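Local coordinates for protein tartronic semialdehyde reductase (Salmonella typhimurium, PDB 1YB4) that catalyses the reversible NAD(P)H-dependent reduction of tartronate semialdehyde (2-hydroxy-3-oxopropanoate) to (R)-glycerate, at residues D39-S43 with L44-N48; P70-E73 with D74-G78; Q108-E112 with M113-Y117; I127-E131 with G132-I136; A196-P200 with V201-Q205. All blocks are in the same frame, centred on the assembly; numbering follows the deposited sequence.

Overall arrangement
Four of the five contacts lie in the NAD-binding domain, and contact 5 in the second. All are partly buried. Contact 4 lies nearest the chain centre (about 11 Å, centre to centre) and contact 5 farthest (about 33 Å). Contacts 1, 3 and 4 end helices at a glycine with positive phi; contacts 1 and 3 are Schellman motifs. Contact 2 lies along helix 69-77. Contact 5 runs from a Schellman glycine to the N-cap of the next helix. Contacts 2 and 3 touch, because helices 69-77 and 100-111 pack together. Contacts 3 and 4 reach neighbouring strands of one sheet. All five have an apolar inner side, and contact 5 alone is touched by a second subunit.

Contact 1 of 5, residues D39-S43 with L44-N48; sequences DELLS and LGAVN
Leu41 and Leu42 turn their carbonyls to the backbone of Leu44-Ala46, where helix 39-42 ends. Ser43 is the first residue to leave the helical conformation. Gly45 then takes a positive phi of 123° and serves as the C' residue of a Schellman motif. Its two defining bonds differ in quality. Gly45 N donates to Leu42 O at 3.3 Å and is nearly straight, although the donor stands well above the carbonyl plane. Ala46 N reaches Leu41 O at 3.2 Å, but this bond is bent and weak. Leu44 N adds weak bonds to the same two carbonyls.

The side chains close round this turn. Ala46 points at the helix end, and its CB lies 3.0 Å from Leu41 O. The same methyl meets Leu41 CG at 4.2 Å. Leu44 folds back, with its CB 3.1 Å from Glu40 O. Further on, Leu42 crosses Asn48 at a slant, and its branch CD2 touches Asn48 CB at 3.7 Å. With chi1 at -87° and an extended chi2, this methyl is directed to Asn48.

The turn leads from helix 39-42 toward helix 52-57. Leu41 packs on Ala19 and Ile20 of helix 15-24 and on Val31 of strand 28-31. Ala46 also rests on Val31. Glu40 forms a salt bridge with Arg24, and Val47 pairs through its backbone with Leu29 and Val31.

Contact 2 of 5, residues P70-E73 with D74-G78; sequences PQVE and DVLFG
Glu73 is the residue most buried by this contact, meeting its neighbour Asp74 and, one turn on, Phe77. Glu73 O accepts from Phe77 N at 2.7 Å, and the bond is almost straight at 173°. The donor is tilted from the carbonyl plane. The side chain leaves with CG anti to the backbone N (chi1 -171°), and Glu73 CG comes 4.0 Å from Phe77 CD1. The two side chains cross at about a right angle, with carboxylate and ring turned 54° apart. Phe77 CD1 also lies 3.4 Å from Glu73 O, while CB of its neighbour Leu76 covers the outer part of one ring face.

Asp74 belongs to the outer side of the helix. Asp74 N donates to Pro70 O at 3.0 Å, and Asp74 CB packs over that same oxygen at 3.8 Å.

Val72 faces inward. It lies alongside Leu76 and points the same way, with Val72 CG1 3.8 Å from Leu76 CD2. Leu76 N bonds to Val72 O, and Val75 N bonds to Gln71 O, which completes i to i+4 bonding.

Helix 69-77 is the crossover of a beta-alpha-beta unit between strands 61-64 and 90-94. Leu76 rests on Ile64 and Ile92 of those strands, and Val72 on Asp94. On the side of helix 100-111, Phe106 meets Val72, Glu73 and Leu76, while Phe77 forms a cation-pi contact with Arg109 and packs on Val110.

Contact 3 of 5, residues Q108-E112 with M113-Y117; sequences QRVNE and MGADY
Val110 and Asn111 meet Met113, Gly114 and Ala115 in a Schellman motif that ends helix 100-111 and leads into strand 115-123. It lies within a beta-alpha-beta unit of the Rossmann-type domain. Asn111 to Gly114 also form a type I beta turn.

Backbone hydrogen bonds make the motif. Gly114 has a positive phi of 91°. Gly114 N donates to Asn111 O at 3.4 Å, and Ala115 N donates to Val110 O, also at 3.4 Å. Both bonds are weak. A shorter one joins Met113 N to Val110 O at 2.9 Å, with the donor above the carbonyl plane.

Apolar contacts lie on the inner side. Val110 CG1, anti to its backbone N, touches Ala115 CB at 3.6 Å. Val110 CB sits near the ring plane of Tyr117, at the edge, 4.2 Å from Tyr117 CD1. Ile92 of strand 90-94 packs against both Val110 and Tyr117, and Tyr117 also reaches Leu76 of helix 69-77. The selenomethionine Met113 lies on the outer side. Its CG passes 3.1 Å from Arg109 O before the chain bends away at chi3, and the side chain touches Leu87.

Among the polar side chains, Asp116 points away to a salt bridge with Arg147, while the amide end of Asn111 comes back to the strand. With CG beside the backbone N (chi1 -80°), Asn111 ND2 donates to Ala115 O at 2.8 Å, in the carbonyl plane. The bond is bent to 133°, and the acceptor lies off the Asn111 amide plane. A water accepts from the same ND2 and from Tyr117 N, 3.0 Å from the latter atom.

Contact 4 of 5, residues I127-E131 with G132-I136; sequences IGARE and GTLSI
Gly132 follows Glu131 and breaks the helical path with a positive phi of 70°.

Thr133 comes next and makes the backbone bond that closes the turn. Thr133 N donates to Gly128 O at 3.1 Å, in the carbonyl plane, with an N-H...O angle of 144°. The bond reaches back five residues. Thr133 OG1 lies beside Gly128, 3.7 Å from Gly128 O. The methyl CG2 of Thr133 approaches Glu131 O at 3.6 Å.

Strand 134-139 starts here. It runs antiparallel to its neighbour 115-123 in the mixed sheet of the Rossmann-type NAD-binding domain, and helix 125-131 connects the two. Its other neighbour in the sheet is strand 158-163.

Leu134 fills the inner side of the turn. CG stands beside the backbone N (chi1 -65°), which turns the branch toward the helix. Leu134 CD2 lies over the Gly128-Ala129 peptide, 3.4 Å from Ala129 N. Leu134 CD1 takes the side of Ala129, 4.2 Å from Ala129 CB. Both Ala129 and Leu134 also pack on Met18 of helix 15-24.

Contact 5 of 5, residues A196-P200 with V201-Q205; sequences AGADP and VRVRQ
Asp199 and Pro200 lead from a loop into helix 200-207, and their carbonyls accept the first helical bonds. Val203 N donates to Asp199 O at 3.1 Å, nearly in line with the C=O bond. Arg204 N donates to Pro200 O at 2.9 Å.

Asp199 is the N-cap residue, its CG anti to the backbone N (chi1 -177°) with the carboxylate alongside Val201. Asp199 OD1 accepts from Val201 N at 2.7 Å. The donor meets it on the anti side, 31° out of the carboxylate plane. Asp199 OD1 also lies 3.1 Å from Val201 CG2, and the two side chains point the same way. This sets the carboxylate at the positive end of the helix dipole, probably favouring its negative charge. Arg202 NE stays 5.3 Å from Asp199 OD2, without contact. Pro200 takes the first helical position, where its missing N-H is no loss. On the inner side, Ala198 CB meets Val203 CG2 at 4.0 Å.

Gly197 (phi 103°) ends helix 167-195 in a Schellman motif, and the turn joins it to helix 200-207. Pro200 packs on Leu190 and Val203 on Ala193 of the first, while Pro200, Val201 and Arg204 rest on Ile225 of helix 215-225. Arg204 NH2 forms a hydrogen bond with Glu218 O. In a second subunit, Asp167 packs on Ala198, Ala174 on Val203, and Lys104 NZ forms a hydrogen bond with Ala196 O.

Contact 1 of 5, residues D39-S43 with L44-N48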
loop_
_atom_site.group_PDB
_atom_site.type_symbol
_atom_site.label_atom_id
_atom_site.label_comp_id
_atom_site.label_asym_id
_atom_site.label_seq_id
_atom_site.Cartn_x
_atom_site.Cartn_y
_atom_site.Cartn_z
ATOM N N ASP A 39 17.646 -43.798 1.889
ATOM C CA ASP A 39 18.599 -44.888 2.058
ATOM C C ASP A 39 20.011 -44.366 2.357
ATOM O O ASP A 39 20.683 -44.855 3.269
ATOM C CB ASP A 39 18.646 -45.737 0.789
ATOM C CG ASP A 39 20.039 -45.775 0.172
ATOM O OD1 ASP A 39 20.882 -46.574 0.645
ATOM O OD2 ASP A 39 20.296 -44.987 -0.769
ATOM N N GLU A 40 20.447 -43.372 1.582
ATOM C CA GLU A 40 21.782 -42.801 1.719
ATOM C C GLU A 40 22.255 -42.577 3.150
ATOM O O GLU A 40 23.384 -42.946 3.482
ATOM C CB GLU A 40 21.890 -41.494 0.930
ATOM C CG GLU A 40 23.321 -40.975 0.824
ATOM C CD GLU A 40 23.475 -39.856 -0.186
ATOM O OE1 GLU A 40 24.610 -39.359 -0.356
ATOM O OE2 GLU A 40 22.460 -39.473 -0.811
ATOM N N LEU A 41 21.417 -41.978 3.997
ATOM C CA LEU A 41 21.835 -41.747 5.376
ATOM C C LEU A 41 21.631 -42.989 6.234
ATOM O O LEU A 41 22.279 -43.147 7.267
ATOM C CB LEU A 41 21.118 -40.541 6.012
ATOM C CG LEU A 41 19.656 -40.612 6.445
ATOM C CD1 LEU A 41 19.338 -39.448 7.379
ATOM C CD2 LEU A 41 18.761 -40.580 5.227
ATOM N N LEU A 42 20.733 -43.876 5.823
ATOM C CA LEU A 42 20.551 -45.090 6.598
ATOM C C LEU A 42 21.846 -45.876 6.443
ATOM O O LEU A 42 22.475 -46.252 7.432
ATOM C CB LEU A 42 19.358 -45.909 6.090
ATOM C CG LEU A 42 18.002 -45.530 6.698
ATOM C CD1 LEU A 42 16.895 -46.365 6.084
ATOM C CD2 LEU A 42 18.045 -45.738 8.209
ATOM N N SER A 43 22.261 -46.082 5.197
ATOM C CA SER A 43 23.485 -46.821 4.904
ATOM C C SER A 43 24.721 -45.952 5.088
ATOM O O SER A 43 25.677 -46.058 4.318
ATOM C CB SER A 43 23.462 -47.333 3.463
ATOM O OG SER A 43 23.730 -46.275 2.551
ATOM N N LEU A 44 24.705 -45.094 6.103
ATOM C CA LEU A 44 25.827 -44.202 6.364
ATOM C C LEU A 44 26.031 -44.103 7.867
ATOM O O LEU A 44 26.914 -43.381 8.334
ATOM C CB LEU A 44 25.547 -42.817 5.760
ATOM C CG LEU A 44 26.680 -41.816 5.491
ATOM C CD1 LEU A 44 27.732 -42.436 4.604
ATOM C CD2 LEU A 44 26.117 -40.575 4.816
ATOM N N GLY A 45 25.206 -44.834 8.620
ATOM C CA GLY A 45 25.330 -44.834 10.069
ATOM C C GLY A 45 24.092 -44.416 10.837
ATOM O O GLY A 45 23.849 -44.876 11.958
ATOM N N ALA A 46 23.309 -43.529 10.242
ATOM C CA ALA A 46 22.104 -43.048 10.878
ATOM C C ALA A 46 21.212 -44.214 11.275
ATOM O O ALA A 46 20.995 -45.150 10.503
ATOM C CB ALA A 46 21.354 -42.101 9.938
ATOM N N VAL A 47 20.713 -44.142 12.502
ATOM C CA VAL A 47 19.825 -45.150 13.055
ATOM C C VAL A 47 18.432 -44.550 13.092
ATOM O O VAL A 47 18.151 -43.703 13.940
ATOM C CB VAL A 47 20.229 -45.516 14.496
ATOM C CG1 VAL A 47 19.358 -46.641 15.003
ATOM C CG2 VAL A 47 21.698 -45.895 14.554
ATOM N N ASN A 48 17.562 -44.983 12.179
ATOM C CA ASN A 48 16.199 -44.453 12.114
ATOM C C ASN A 48 15.333 -44.926 13.285
ATOM O O ASN A 48 14.364 -45.661 13.089
ATOM C CB ASN A 48 15.537 -44.870 10.795
ATOM C CG ASN A 48 14.149 -44.277 10.620
ATOM O OD1 ASN A 48 13.424 -44.642 9.699
ATOM N ND2 ASN A 48 13.777 -43.357 11.499
#

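Contact 2 of 5, residues P70-E73 with D74-G78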
loop_
_atom_site.group_PDB
_atom_site.type_symbol
_atom_site.label_atom_id
_atom_site.label_comp_id
_atom_site.label_asym_id
_atom_site.label_seq_id
_atom_site.Cartn_x
_atom_site.Cartn_y
_atom_site.Cartn_z
ATOM N N PRO A 70 4.241 -24.550 15.151
ATOM C CA PRO A 70 3.551 -25.556 15.966
ATOM C C PRO A 70 4.185 -26.946 15.982
ATOM O O PRO A 70 4.184 -27.609 17.025
ATOM C CB PRO A 70 2.141 -25.549 15.387
ATOM C CG PRO A 70 1.966 -24.105 15.039
ATOM C CD PRO A 70 3.276 -23.809 14.326
ATOM N N GLN A 71 4.713 -27.388 14.836
ATOM C CA GLN A 71 5.374 -28.694 14.743
ATOM C C GLN A 71 6.695 -28.703 15.510
ATOM O O GLN A 71 7.182 -29.766 15.911
ATOM C CB GLN A 71 5.665 -29.062 13.303
ATOM C CG GLN A 71 4.476 -29.538 12.522
ATOM C CD GLN A 71 4.879 -29.949 11.129
ATOM O OE1 GLN A 71 5.645 -30.901 10.944
ATOM N NE2 GLN A 71 4.388 -29.220 10.133
ATOM N N VAL A 72 7.290 -27.528 15.690
ATOM C CA VAL A 72 8.525 -27.437 16.454
ATOM C C VAL A 72 8.140 -27.496 17.933
ATOM O O VAL A 72 8.910 -27.976 18.767
ATOM C CB VAL A 72 9.289 -26.117 16.186
ATOM C CG1 VAL A 72 10.176 -25.760 17.378
ATOM C CG2 VAL A 72 10.153 -26.269 14.969
ATOM N N GLU A 73 6.939 -27.025 18.259
ATOM C CA GLU A 73 6.492 -27.028 19.647
ATOM C C GLU A 73 6.135 -28.438 20.107
ATOM O O GLU A 73 6.394 -28.811 21.252
ATOM C CB GLU A 73 5.280 -26.117 19.826
ATOM C CG GLU A 73 4.910 -25.908 21.283
ATOM C CD GLU A 73 3.623 -25.123 21.462
ATOM O OE1 GLU A 73 3.504 -24.020 20.873
ATOM O OE2 GLU A 73 2.737 -25.611 22.201
ATOM N N ASP A 74 5.549 -29.218 19.205
ATOM C CA ASP A 74 5.158 -30.578 19.525
ATOM C C ASP A 74 6.399 -31.456 19.647
ATOM O O ASP A 74 6.467 -32.333 20.503
ATOM C CB ASP A 74 4.226 -31.121 18.440
ATOM C CG ASP A 74 3.516 -32.394 18.864
ATOM O OD1 ASP A 74 2.872 -33.022 17.999
ATOM O OD2 ASP A 74 3.597 -32.763 20.057
ATOM N N VAL A 75 7.384 -31.229 18.785
ATOM C CA VAL A 75 8.607 -32.011 18.859
ATOM C C VAL A 75 9.229 -31.749 20.216
ATOM O O VAL A 75 9.759 -32.650 20.860
ATOM C CB VAL A 75 9.619 -31.610 17.770
ATOM C CG1 VAL A 75 11.003 -32.138 18.123
ATOM C CG2 VAL A 75 9.180 -32.172 16.434
ATOM N N LEU A 76 9.154 -30.501 20.651
ATOM C CA LEU A 76 9.712 -30.127 21.934
ATOM C C LEU A 76 8.885 -30.624 23.109
ATOM O O LEU A 76 9.380 -31.374 23.949
ATOM C CB LEU A 76 9.867 -28.606 22.012
ATOM C CG LEU A 76 11.264 -27.994 21.826
ATOM C CD1 LEU A 76 12.225 -28.995 21.215
ATOM C CD2 LEU A 76 11.151 -26.746 20.955
ATOM N N PHE A 77 7.621 -30.233 23.170
ATOM C CA PHE A 77 6.803 -30.642 24.300
ATOM C C PHE A 77 5.549 -31.432 23.941
ATOM O O PHE A 77 4.430 -30.995 24.201
ATOM C CB PHE A 77 6.439 -29.399 25.111
ATOM C CG PHE A 77 7.496 -28.334 25.068
ATOM C CD1 PHE A 77 7.417 -27.294 24.145
ATOM C CD2 PHE A 77 8.592 -28.388 25.919
ATOM C CE1 PHE A 77 8.415 -26.323 24.070
ATOM C CE2 PHE A 77 9.598 -27.418 25.847
ATOM C CZ PHE A 77 9.508 -26.386 24.923
ATOM N N GLY A 78 5.748 -32.601 23.343
ATOM C CA GLY A 78 4.628 -33.444 22.966
ATOM C C GLY A 78 4.806 -34.775 23.654
ATOM O O GLY A 78 5.850 -35.006 24.261
#

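Contact 3 of 5, residues Q108-E112 with M113-Y117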
loop_
_atom_site.group_PDB
_atom_site.type_symbol
_atom_site.label_atom_id
_atom_site.label_comp_id
_atom_site.label_asym_id
_atom_site.label_seq_id
_atom_site.Cartn_x
_atom_site.Cartn_y
_atom_site.Cartn_z
ATOM N N GLN A 108 13.371 -20.730 26.826
ATOM C CA GLN A 108 13.386 -20.710 28.285
ATOM C C GLN A 108 12.689 -21.921 28.894
ATOM O O GLN A 108 12.976 -22.287 30.030
ATOM C CB GLN A 108 12.788 -19.412 28.832
ATOM C CG GLN A 108 11.306 -19.244 28.640
ATOM C CD GLN A 108 10.822 -17.909 29.185
ATOM O OE1 GLN A 108 11.083 -17.571 30.345
ATOM N NE2 GLN A 108 10.114 -17.141 28.353
ATOM N N ARG A 109 11.779 -22.546 28.147
ATOM C CA ARG A 109 11.109 -23.734 28.658
ATOM C C ARG A 109 12.163 -24.820 28.730
ATOM O O ARG A 109 12.371 -25.426 29.775
ATOM C CB ARG A 109 9.984 -24.193 27.735
ATOM C CG ARG A 109 8.646 -23.541 27.994
ATOM C CD ARG A 109 7.529 -24.529 27.698
ATOM N NE ARG A 109 6.529 -24.004 26.772
ATOM C CZ ARG A 109 5.581 -24.750 26.216
ATOM N NH1 ARG A 109 5.515 -26.047 26.495
ATOM N NH2 ARG A 109 4.705 -24.204 25.383
ATOM N N VAL A 110 12.827 -25.063 27.607
ATOM C CA VAL A 110 13.880 -26.062 27.545
ATOM C C VAL A 110 14.980 -25.686 28.545
ATOM O O VAL A 110 15.533 -26.552 29.222
ATOM C CB VAL A 110 14.462 -26.158 26.100
ATOM C CG1 VAL A 110 15.800 -26.865 26.100
ATOM C CG2 VAL A 110 13.504 -26.914 25.207
ATOM N N ASN A 111 15.275 -24.391 28.656
ATOM C CA ASN A 111 16.311 -23.917 29.581
ATOM C C ASN A 111 16.020 -24.264 31.040
ATOM O O ASN A 111 16.947 -24.527 31.813
ATOM C CB ASN A 111 16.515 -22.401 29.466
ATOM C CG ASN A 111 17.392 -22.005 28.279
ATOM O OD1 ASN A 111 17.596 -20.818 28.017
ATOM N ND2 ASN A 111 17.912 -22.996 27.559
ATOM N N GLU A 112 14.742 -24.256 31.418
ATOM C CA GLU A 112 14.370 -24.576 32.788
ATOM C C GLU A 112 14.248 -26.082 32.981
ATOM O O GLU A 112 13.902 -26.549 34.062
ATOM C CB GLU A 112 13.070 -23.852 33.184
ATOM C CG GLU A 112 11.848 -24.159 32.333
ATOM C CD GLU A 112 10.732 -23.141 32.537
ATOM O OE1 GLU A 112 10.998 -21.930 32.396
ATOM O OE2 GLU A 112 9.587 -23.545 32.833
HETATM N N MSE A 113 14.544 -26.840 31.929
HETATM C CA MSE A 113 14.503 -28.292 32.010
HETATM C C MSE A 113 15.925 -28.834 32.038
HETATM O O MSE A 113 16.141 -30.043 32.063
HETATM C CB MSE A 113 13.755 -28.881 30.822
HETATM C CG MSE A 113 12.319 -28.425 30.728
HETATM SE SE MSE A 113 11.235 -29.666 29.739
HETATM C CE MSE A 113 10.280 -30.459 31.230
ATOM N N GLY A 114 16.894 -27.926 32.019
ATOM C CA GLY A 114 18.290 -28.320 32.070
ATOM C C GLY A 114 18.995 -28.547 30.742
ATOM O O GLY A 114 19.830 -29.446 30.624
ATOM N N ALA A 115 18.685 -27.731 29.741
ATOM C CA ALA A 115 19.312 -27.883 28.437
ATOM C C ALA A 115 19.549 -26.530 27.783
ATOM O O ALA A 115 18.894 -25.547 28.119
ATOM C CB ALA A 115 18.438 -28.753 27.544
ATOM N N ASP A 116 20.507 -26.483 26.865
ATOM C CA ASP A 116 20.798 -25.256 26.140
ATOM C C ASP A 116 19.980 -25.273 24.846
ATOM O O ASP A 116 19.612 -26.342 24.343
ATOM C CB ASP A 116 22.291 -25.152 25.832
ATOM C CG ASP A 116 23.119 -24.842 27.066
ATOM O OD1 ASP A 116 22.796 -23.860 27.770
ATOM O OD2 ASP A 116 24.094 -25.573 27.327
ATOM N N TYR A 117 19.695 -24.084 24.317
ATOM C CA TYR A 117 18.896 -23.936 23.106
ATOM C C TYR A 117 19.519 -22.931 22.157
ATOM O O TYR A 117 19.904 -21.832 22.555
ATOM C CB TYR A 117 17.490 -23.458 23.484
ATOM C CG TYR A 117 16.460 -23.461 22.368
ATOM C CD1 TYR A 117 15.394 -24.366 22.388
ATOM C CD2 TYR A 117 16.535 -22.555 21.308
ATOM C CE1 TYR A 117 14.422 -24.370 21.384
ATOM C CE2 TYR A 117 15.572 -22.555 20.298
ATOM C CZ TYR A 117 14.520 -23.464 20.345
ATOM O OH TYR A 117 13.561 -23.463 19.359
HETATM O O HOH W 1 19.616 -21.396 25.544
#

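Contact 4 of 5, residues I127-E131 with G132-I136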
loop_
_atom_site.group_PDB
_atom_site.type_symbol
_atom_site.label_atom_id
_atom_site.label_comp_id
_atom_site.label_asym_id
_atom_site.label_seq_id
_atom_site.Cartn_x
_atom_site.Cartn_y
_atom_site.Cartn_z
ATOM N N ILE A 127 19.502 -26.949 -2.580
ATOM C CA ILE A 127 20.878 -26.938 -3.079
ATOM C C ILE A 127 21.882 -26.476 -2.038
ATOM O O ILE A 127 23.037 -26.910 -2.044
ATOM C CB ILE A 127 21.026 -26.024 -4.313
ATOM C CG1 ILE A 127 20.175 -26.567 -5.463
ATOM C CG2 ILE A 127 22.496 -25.936 -4.728
ATOM C CD1 ILE A 127 20.218 -25.717 -6.729
ATOM N N GLY A 128 21.444 -25.579 -1.156
ATOM C CA GLY A 128 22.318 -25.074 -0.119
ATOM C C GLY A 128 22.599 -26.136 0.924
ATOM O O GLY A 128 23.730 -26.273 1.377
ATOM N N ALA A 129 21.570 -26.893 1.296
ATOM C CA ALA A 129 21.692 -27.948 2.309
ATOM C C ALA A 129 22.580 -29.122 1.874
ATOM O O ALA A 129 23.336 -29.674 2.683
ATOM C CB ALA A 129 20.306 -28.462 2.700
ATOM N N ARG A 130 22.486 -29.501 0.602
ATOM C CA ARG A 130 23.282 -30.605 0.074
ATOM C C ARG A 130 24.749 -30.221 -0.017
ATOM O O ARG A 130 25.634 -30.980 0.366
ATOM C CB ARG A 130 22.829 -30.980 -1.334
ATOM C CG ARG A 130 21.384 -31.347 -1.493
ATOM C CD ARG A 130 21.087 -31.410 -2.974
ATOM N NE ARG A 130 19.701 -31.746 -3.272
ATOM C CZ ARG A 130 19.159 -31.605 -4.477
ATOM N NH1 ARG A 130 19.892 -31.130 -5.479
ATOM N NH2 ARG A 130 17.892 -31.939 -4.684
ATOM N N GLU A 131 24.981 -29.030 -0.540
ATOM C CA GLU A 131 26.313 -28.506 -0.762
ATOM C C GLU A 131 27.053 -28.050 0.491
ATOM O O GLU A 131 28.254 -27.776 0.435
ATOM C CB GLU A 131 26.195 -27.353 -1.750
ATOM C CG GLU A 131 27.147 -27.413 -2.909
ATOM C CD GLU A 131 26.573 -26.766 -4.152
ATOM O OE1 GLU A 131 25.796 -27.443 -4.864
ATOM O OE2 GLU A 131 26.891 -25.585 -4.405
ATOM N N GLY A 132 26.341 -27.967 1.615
ATOM C CA GLY A 132 26.952 -27.517 2.860
ATOM C C GLY A 132 27.306 -26.031 2.849
ATOM O O GLY A 132 28.188 -25.573 3.588
ATOM N N THR A 133 26.604 -25.276 2.006
ATOM C CA THR A 133 26.836 -23.844 1.866
ATOM C C THR A 133 25.672 -22.993 2.383
ATOM O O THR A 133 25.447 -21.880 1.912
ATOM C CB THR A 133 27.068 -23.472 0.401
ATOM O OG1 THR A 133 25.873 -23.744 -0.340
ATOM C CG2 THR A 133 28.245 -24.269 -0.175
ATOM N N LEU A 134 24.921 -23.519 3.338
ATOM C CA LEU A 134 23.811 -22.766 3.892
ATOM C C LEU A 134 24.306 -21.549 4.674
ATOM O O LEU A 134 25.442 -21.523 5.164
ATOM C CB LEU A 134 23.017 -23.635 4.855
ATOM C CG LEU A 134 22.287 -24.856 4.316
ATOM C CD1 LEU A 134 21.913 -25.793 5.493
ATOM C CD2 LEU A 134 21.056 -24.391 3.531
ATOM N N SER A 135 23.454 -20.535 4.774
ATOM C CA SER A 135 23.776 -19.372 5.583
ATOM C C SER A 135 23.039 -19.702 6.883
ATOM O O SER A 135 21.904 -20.186 6.844
ATOM C CB SER A 135 23.248 -18.085 4.951
ATOM O OG SER A 135 23.995 -17.788 3.789
ATOM N N ILE A 136 23.689 -19.470 8.023
ATOM C CA ILE A 136 23.096 -19.798 9.309
ATOM C C ILE A 136 23.147 -18.649 10.319
ATOM O O ILE A 136 24.230 -18.198 10.709
ATOM C CB ILE A 136 23.806 -21.033 9.890
ATOM C CG1 ILE A 136 23.749 -22.183 8.877
ATOM C CG2 ILE A 136 23.168 -21.440 11.176
ATOM C CD1 ILE A 136 24.604 -23.398 9.260
#

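Contact 5 of 5, residues A196-P200 with V201-Q205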
loop_
_atom_site.group_PDB
_atom_site.type_symbol
_atom_site.label_atom_id
_atom_site.label_comp_id
_atom_site.label_asym_id
_atom_site.label_seq_id
_atom_site.Cartn_x
_atom_site.Cartn_y
_atom_site.Cartn_z
ATOM N N ALA A 196 8.755 2.314 -20.662
ATOM C CA ALA A 196 9.174 3.668 -21.012
ATOM C C ALA A 196 9.977 3.642 -22.323
ATOM O O ALA A 196 10.256 4.682 -22.919
ATOM C CB ALA A 196 10.011 4.279 -19.867
ATOM N N GLY A 197 10.334 2.445 -22.775
ATOM C CA GLY A 197 11.097 2.314 -24.003
ATOM C C GLY A 197 12.586 2.017 -23.855
ATOM O O GLY A 197 13.291 1.867 -24.857
ATOM N N ALA A 198 13.077 1.939 -22.623
ATOM C CA ALA A 198 14.491 1.665 -22.389
ATOM C C ALA A 198 14.727 0.157 -22.356
ATOM O O ALA A 198 13.782 -0.624 -22.203
ATOM C CB ALA A 198 14.932 2.296 -21.074
ATOM N N ASP A 199 15.984 -0.248 -22.492
ATOM C CA ASP A 199 16.343 -1.657 -22.489
ATOM C C ASP A 199 16.721 -2.056 -21.082
ATOM O O ASP A 199 17.702 -1.539 -20.517
ATOM C CB ASP A 199 17.541 -1.915 -23.422
ATOM C CG ASP A 199 17.916 -3.394 -23.525
ATOM O OD1 ASP A 199 17.711 -4.148 -22.545
ATOM O OD2 ASP A 199 18.433 -3.801 -24.589
ATOM N N PRO A 200 15.959 -2.991 -20.493
ATOM C CA PRO A 200 16.261 -3.434 -19.126
ATOM C C PRO A 200 17.714 -3.871 -18.916
ATOM O O PRO A 200 18.300 -3.600 -17.864
ATOM C CB PRO A 200 15.235 -4.560 -18.865
ATOM C CG PRO A 200 14.639 -4.869 -20.222
ATOM C CD PRO A 200 14.686 -3.555 -20.967
ATOM N N VAL A 201 18.304 -4.528 -19.910
ATOM C CA VAL A 201 19.682 -4.964 -19.770
ATOM C C VAL A 201 20.552 -3.756 -19.470
ATOM O O VAL A 201 21.390 -3.791 -18.576
ATOM C CB VAL A 201 20.194 -5.625 -21.044
ATOM C CG1 VAL A 201 21.565 -6.238 -20.772
ATOM C CG2 VAL A 201 19.194 -6.675 -21.535
ATOM N N ARG A 202 20.324 -2.688 -20.226
ATOM C CA ARG A 202 21.046 -1.414 -20.078
ATOM C C ARG A 202 20.921 -0.734 -18.701
ATOM O O ARG A 202 21.933 -0.438 -18.037
ATOM C CB ARG A 202 20.555 -0.431 -21.145
ATOM C CG ARG A 202 21.476 -0.295 -22.331
ATOM C CD ARG A 202 21.712 -1.624 -22.989
ATOM N NE ARG A 202 23.111 -1.738 -23.367
ATOM C CZ ARG A 202 23.712 -0.968 -24.269
ATOM N NH1 ARG A 202 23.033 -0.016 -24.904
ATOM N NH2 ARG A 202 25.003 -1.150 -24.524
ATOM N N VAL A 203 19.669 -0.472 -18.309
ATOM C CA VAL A 203 19.335 0.174 -17.043
ATOM C C VAL A 203 19.963 -0.625 -15.924
ATOM O O VAL A 203 20.605 -0.071 -15.038
ATOM C CB VAL A 203 17.793 0.222 -16.819
ATOM C CG1 VAL A 203 17.473 1.013 -15.550
ATOM C CG2 VAL A 203 17.096 0.823 -18.034
ATOM N N ARG A 204 19.762 -1.936 -15.967
ATOM C CA ARG A 204 20.324 -2.819 -14.958
ATOM C C ARG A 204 21.833 -2.616 -14.925
ATOM O O ARG A 204 22.438 -2.483 -13.847
ATOM C CB ARG A 204 20.004 -4.280 -15.291
ATOM C CG ARG A 204 20.842 -5.289 -14.523
ATOM C CD ARG A 204 20.390 -6.698 -14.837
ATOM N NE ARG A 204 21.228 -7.724 -14.224
ATOM C CZ ARG A 204 22.517 -7.909 -14.509
ATOM N NH1 ARG A 204 23.125 -7.126 -15.394
ATOM N NH2 ARG A 204 23.195 -8.899 -13.936
ATOM N N GLN A 205 22.429 -2.570 -16.115
ATOM C CA GLN A 205 23.866 -2.400 -16.230
ATOM C C GLN A 205 24.316 -1.100 -15.585
ATOM O O GLN A 205 25.336 -1.058 -14.895
ATOM C CB GLN A 205 24.290 -2.422 -17.695
ATOM C CG GLN A 205 25.772 -2.654 -17.860
ATOM C CD GLN A 205 26.212 -3.933 -17.159
ATOM O OE1 GLN A 205 25.693 -5.020 -17.443
ATOM N NE2 GLN A 205 27.173 -3.813 -16.239
#